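DynF (Micromonospora chersina, PDB 6UBL) is of unknown function but belongs to the dynemicin (enediyne) biosynthetic pathway and folds as a beta barrel that holds palmitic acid, consistent with binding a long apolar ligand. Local coordinates at residues Leu156-Val161 against Ala167-Lys172; Ser69-Gly74 against Ala79-Asn84. All blocks are in the same frame, centred on the assembly; numbering follows the deposited sequence.

Contact 1: residues Leu156-Val161 against Ala167-Lys172. With PLM (palmitic acid), chain C.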
loop_
_atom_site.group_PDB
_atom_site.type_symbol
_atom_site.label_atom_id
_atom_site.label_comp_id
_atom_site.label_asym_id
_atom_site.label_seq_id
_atom_site.Cartn_x
_atom_site.Cartn_y
_atom_site.Cartn_z
ATOM N N LEU A 156 1.559 -4.020 7.047
ATOM C CA LEU A 156 1.372 -4.609 8.371
ATOM C C LEU A 156 2.132 -3.765 9.383
ATOM O O LEU A 156 3.303 -3.442 9.173
ATOM C CB LEU A 156 1.914 -6.038 8.400
ATOM C CG LEU A 156 1.192 -6.920 7.382
ATOM C CD1 LEU A 156 2.058 -8.061 6.916
ATOM C CD2 LEU A 156 -0.105 -7.450 7.983
ATOM N N THR A 157 1.470 -3.400 10.467
ATOM C CA THR A 157 2.007 -2.424 11.398
ATOM C C THR A 157 1.964 -2.949 12.822
ATOM O O THR A 157 1.069 -3.698 13.205
ATOM C CB THR A 157 1.250 -1.098 11.299
ATOM O OG1 THR A 157 -0.138 -1.304 11.571
ATOM C CG2 THR A 157 1.415 -0.501 9.906
ATOM N N ILE A 158 2.970 -2.555 13.593
ATOM C CA ILE A 158 3.007 -2.769 15.029
ATOM C C ILE A 158 3.373 -1.431 15.657
ATOM O O ILE A 158 4.446 -0.881 15.372
ATOM C CB ILE A 158 4.024 -3.845 15.448
ATOM C CG1 ILE A 158 3.740 -5.174 14.764
ATOM C CG2 ILE A 158 3.989 -3.998 16.971
ATOM C CD1 ILE A 158 4.840 -6.202 14.981
ATOM N N ASP A 159 2.511 -0.937 16.538
ATOM C CA ASP A 159 2.739 0.304 17.260
ATOM C C ASP A 159 3.246 -0.023 18.658
ATOM O O ASP A 159 3.272 -1.184 19.085
ATOM C CB ASP A 159 1.448 1.122 17.301
ATOM C CG ASP A 159 0.957 1.501 15.897
ATOM O OD1 ASP A 159 1.779 1.932 15.073
ATOM O OD2 ASP A 159 -0.249 1.348 15.624
ATOM N N ASP A 160 3.678 1.020 19.370
ATOM C CA ASP A 160 4.158 0.880 20.751
ATOM C C ASP A 160 5.273 -0.164 20.840
ATOM O O ASP A 160 5.264 -1.046 21.705
ATOM C CB ASP A 160 2.996 0.555 21.697
ATOM C CG ASP A 160 3.300 0.862 23.142
ATOM O OD1 ASP A 160 4.339 1.492 23.437
ATOM O OD2 ASP A 160 2.459 0.518 24.014
ATOM N N VAL A 161 6.266 -0.028 19.959
ATOM C CA VAL A 161 7.395 -0.954 19.933
ATOM C C VAL A 161 8.386 -0.547 21.015
ATOM O O VAL A 161 9.001 0.520 20.941
ATOM C CB VAL A 161 8.063 -0.987 18.555
ATOM C CG1 VAL A 161 9.365 -1.772 18.597
ATOM C CG2 VAL A 161 7.117 -1.577 17.520
ATOM N N ALA A 167 8.444 -8.947 20.214
ATOM C CA ALA A 167 7.809 -10.218 20.536
ATOM C C ALA A 167 6.546 -9.990 21.364
ATOM O O ALA A 167 6.496 -9.109 22.234
ATOM C CB ALA A 167 8.780 -11.099 21.315
ATOM N N GLY A 168 5.514 -10.786 21.076
ATOM C CA GLY A 168 4.272 -10.733 21.802
ATOM C C GLY A 168 3.326 -9.627 21.395
ATOM O O GLY A 168 2.198 -9.587 21.904
ATOM N N ALA A 169 3.738 -8.729 20.504
ATOM C CA ALA A 169 2.978 -7.512 20.284
ATOM C C ALA A 169 1.827 -7.723 19.301
ATOM O O ALA A 169 1.953 -8.478 18.333
ATOM C CB ALA A 169 3.890 -6.412 19.756
ATOM N N PRO A 170 0.716 -7.015 19.508
ATOM C CA PRO A 170 -0.366 -7.028 18.520
ATOM C C PRO A 170 -0.065 -6.079 17.368
ATOM O O PRO A 170 0.604 -5.050 17.527
ATOM C CB PRO A 170 -1.571 -6.524 19.320
ATOM C CG PRO A 170 -0.959 -5.593 20.340
ATOM C CD PRO A 170 0.355 -6.247 20.717
ATOM N N GLY A 171 -0.577 -6.439 16.190
ATOM C CA GLY A 171 -0.415 -5.642 14.991
ATOM C C GLY A 171 -1.644 -5.730 14.115
ATOM O O GLY A 171 -2.590 -6.463 14.409
ATOM N N LYS A 172 -1.631 -4.950 13.036
ATOM C CA LYS A 172 -2.771 -4.836 12.146
ATOM C C LYS A 172 -2.309 -4.790 10.699
ATOM O O LYS A 172 -1.191 -4.368 10.401
ATOM C CB LYS A 172 -3.578 -3.553 12.425
ATOM C CG LYS A 172 -3.876 -3.295 13.893
ATOM C CD LYS A 172 -4.778 -2.084 14.084
ATOM C CE LYS A 172 -4.769 -1.619 15.534
ATOM N NZ LYS A 172 -5.764 -0.529 15.772
HETATM C C1 PLM C . 11.814 -7.785 13.901
HETATM O O1 PLM C . 12.077 -9.021 13.567
HETATM O O2 PLM C . 12.453 -7.164 14.711
HETATM C C2 PLM C . 10.622 -7.213 13.201
HETATM C C3 PLM C . 9.381 -8.066 13.219
HETATM C C4 PLM C . 8.286 -7.323 12.516
HETATM C C5 PLM C . 7.290 -8.179 11.827
HETATM C C6 PLM C . 6.275 -7.361 11.064
HETATM C C7 PLM C . 4.887 -7.910 11.247
HETATM C C8 PLM C . 4.824 -9.400 11.016
HETATM C C9 PLM C . 5.178 -9.815 9.615
HETATM C CA PLM C . 3.960 -9.935 8.740
HETATM C CB PLM C . 3.204 -11.223 9.004
HETATM C CC PLM C . 2.671 -11.830 7.742
HETATM C CD PLM C . 1.180 -11.729 7.567
HETATM C CE PLM C . 0.809 -11.703 6.107
HETATM C CF PLM C . -0.600 -12.100 5.793
HETATM C CG PLM C . -0.873 -12.067 4.332
HETATM O O HOH W 1 0.022 -2.468 16.882
HETATM O O HOH W 2 1.769 -3.384 19.658
#
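The carbonyl oxygen of K172 takes the backbone N-H of T157 at 2.8 Å (N to O), and L156 CA adds a C-H contact to the same oxygen at 3.3 Å. This pair belongs to a beta hairpin of the barrel, strands 154-161 and 170-183, and K172 N returns a bond of 3.0 Å to T157 O, which completes an antiparallel hydrogen-bonded pair. Beyond it the ladder is carried by water: one molecule accepts from D159 N and donates to P170 O (2.7 Å from the water oxygen). Proline has no N-H to offer D159 O, and a second water lies between that oxygen and P170 O instead. Glycine fits at 171 because a side chain there would point toward the partner strand and run into T157 O. With its CG2 anti to the backbone N, I158 lays that methyl against A169 CB (3.7 Å), while its other branch ends in CD1, 4.1 Å from C7 of the palmitic acid. Were I158 cut back to an alanine, A169 CB would probably lose its apolar neighbour and a gap would be likely to open beside the fatty-acid chain. On the face of T157 and K172 the chemistry is polar: T157 OG1 bonds Q174, and D159 reaches R177 and Y176 of the second subunit, its OD1 in a salt bridge with the arginine. The extended lysine chain runs away from the partner strand. Inside the barrel L156, a branched apolar residue suited to an alkyl chain, brings CD1 to 3.2 Å from atom CA of the palmitic acid, a tight carbon-carbon approach.

Contact 2: residues Ser69-Gly74 against Ala79-Asn84; sequences SPSTSG and AEVYTN
In the long loop of the beta hairpin formed by strands 54-68 and 81-92 of the barrel, serine and threonine hydroxyls in S69-G74 substitute for backbone groups in pairing with A79-N84. S69 grips Y82 twice: its N-H gives a bond of 2.8 Å to Y82 O, and its OG accepts Y82 N at 2.9 Å. The hydroxyl can do this because chi1 of 70° sets OG between the backbone N and the carbonyl carbon; its own proton goes to P70 O, from above that carbonyl plane. T72 repeats the scheme with E80. T72 N donates to E80 O at 3.0 Å, in the carbonyl plane, and E80 N donates to T72 OG1 at 2.9 Å, with a more bent angle of 146° at the hydrogen. A water joins T72 OG1 to E80 OE2, so the short hydroxyl side chain also links to the longer glutamate. V81 sets CG2 against S71 CA and CB, an apolar touch between the two polar clamps. The Y82 ring meets S69 OG in plane at its edge and makes a cation-pi contact with R11. Farther along, S71 OG donates to S73 O at 2.6 Å, tying the loop to itself beside A79 CB.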
loop_
_atom_site.group_PDB
_atom_site.type_symbol
_atom_site.label_atom_id
_atom_site.label_comp_id
_atom_site.label_asym_id
_atom_site.label_seq_id
_atom_site.Cartn_x
_atom_site.Cartn_y
_atom_site.Cartn_z
ATOM N N SER A 69 18.630 -5.133 9.638
ATOM C CA SER A 69 19.882 -4.448 9.378
ATOM C C SER A 69 20.549 -4.171 10.717
ATOM O O SER A 69 19.907 -4.252 11.770
ATOM C CB SER A 69 19.601 -3.112 8.689
ATOM O OG SER A 69 18.977 -2.184 9.586
ATOM N N PRO A 70 21.824 -3.794 10.717
ATOM C CA PRO A 70 22.394 -3.216 11.936
ATOM C C PRO A 70 21.611 -1.961 12.289
ATOM O O PRO A 70 21.079 -1.270 11.416
ATOM C CB PRO A 70 23.843 -2.885 11.545
ATOM C CG PRO A 70 23.830 -2.803 10.045
ATOM C CD PRO A 70 22.780 -3.785 9.593
ATOM N N SER A 71 21.522 -1.668 13.580
ATOM C CA SER A 71 20.850 -0.447 13.993
ATOM C C SER A 71 21.682 0.758 13.591
ATOM O O SER A 71 22.913 0.717 13.623
ATOM C CB SER A 71 20.655 -0.426 15.515
ATOM O OG SER A 71 20.074 0.807 15.898
ATOM N N THR A 72 21.005 1.833 13.194
ATOM C CA THR A 72 21.724 3.050 12.840
ATOM C C THR A 72 22.356 3.727 14.047
ATOM O O THR A 72 23.156 4.653 13.869
ATOM C CB THR A 72 20.796 4.051 12.146
ATOM O OG1 THR A 72 19.749 4.442 13.064
ATOM C CG2 THR A 72 20.187 3.430 10.904
ATOM N N SER A 73 21.997 3.311 15.256
ATOM C CA SER A 73 22.616 3.837 16.457
ATOM C C SER A 73 22.556 2.792 17.554
ATOM O O SER A 73 21.645 1.966 17.597
ATOM C CB SER A 73 21.894 5.102 16.955
ATOM O OG SER A 73 22.495 5.587 18.139
ATOM N N GLY A 74 23.536 2.848 18.447
ATOM C CA GLY A 74 23.486 2.050 19.654
ATOM C C GLY A 74 22.621 2.630 20.744
ATOM O O GLY A 74 22.383 1.959 21.752
ATOM N N ALA A 79 17.836 5.156 17.261
ATOM C CA ALA A 79 18.046 3.936 16.498
ATOM C C ALA A 79 16.929 3.695 15.490
ATOM O O ALA A 79 15.734 3.816 15.804
ATOM C CB ALA A 79 18.135 2.732 17.436
ATOM N N GLU A 80 17.335 3.329 14.277
ATOM C CA GLU A 80 16.428 2.833 13.265
ATOM C C GLU A 80 16.935 1.472 12.818
ATOM O O GLU A 80 18.147 1.230 12.779
ATOM C CB GLU A 80 16.430 3.740 12.059
ATOM C CG GLU A 80 15.905 5.124 12.310
ATOM C CD GLU A 80 15.851 5.912 11.028
ATOM O OE1 GLU A 80 14.983 5.596 10.197
ATOM O OE2 GLU A 80 16.719 6.784 10.829
ATOM N N VAL A 81 16.004 0.585 12.476
ATOM C CA VAL A 81 16.316 -0.746 11.971
ATOM C C VAL A 81 15.475 -0.983 10.727
ATOM O O VAL A 81 14.258 -0.753 10.741
ATOM C CB VAL A 81 16.049 -1.829 13.034
ATOM C CG1 VAL A 81 16.191 -3.220 12.435
ATOM C CG2 VAL A 81 16.999 -1.658 14.219
ATOM N N TYR A 82 16.123 -1.450 9.661
ATOM C CA TYR A 82 15.462 -1.829 8.421
ATOM C C TYR A 82 15.311 -3.342 8.394
ATOM O O TYR A 82 16.185 -4.073 8.859
ATOM C CB TYR A 82 16.292 -1.340 7.236
ATOM C CG TYR A 82 16.245 0.167 7.178
ATOM C CD1 TYR A 82 15.225 0.820 6.511
ATOM C CD2 TYR A 82 17.181 0.932 7.866
ATOM C CE1 TYR A 82 15.149 2.194 6.486
ATOM C CE2 TYR A 82 17.118 2.312 7.853
ATOM C CZ TYR A 82 16.097 2.934 7.152
ATOM O OH TYR A 82 16.020 4.310 7.129
ATOM N N THR A 83 14.188 -3.813 7.877
ATOM C CA THR A 83 13.843 -5.224 7.947
ATOM C C THR A 83 13.458 -5.728 6.567
ATOM O O THR A 83 12.990 -4.970 5.721
ATOM C CB THR A 83 12.661 -5.448 8.901
ATOM O OG1 THR A 83 11.525 -4.729 8.413
ATOM C CG2 THR A 83 12.988 -4.970 10.312
ATOM N N ASN A 84 13.685 -7.017 6.334
ATOM C CA ASN A 84 13.078 -7.713 5.211
ATOM C C ASN A 84 12.408 -8.965 5.766
ATOM O O ASN A 84 12.996 -9.674 6.584
ATOM C CB ASN A 84 14.076 -8.209 4.152
ATOM C CG ASN A 84 14.709 -7.111 3.295
ATOM O OD1 ASN A 84 15.628 -7.404 2.523
ATOM N ND2 ASN A 84 14.225 -5.874 3.394
HETATM O O HOH W 3 19.070 6.884 12.194
#

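In the fold
Contact 1 pairs the strands of one hairpin close to its turn, whereas contact 2 lies in the loop of another; both are partly buried, and their centres are 17 Å apart with no touch between them. Contact 1 lies nearer the centre of the chain, and one side of it faces the bound palmitic acid; contact 2 sits farther out, with the V81 side chain about 6 Å from that ligand. At 156-161 and 167-172, backbone pairing and bridging water hold the strands while aliphatic groups meet the ligand; at 69-74 and 79-84, hydroxyls of S69 and T72 accept from the N-H groups of Y82 and E80, beside ordinary backbone bonds. Each also reaches the second subunit, contact 1 through a salt bridge and contact 2 through packing.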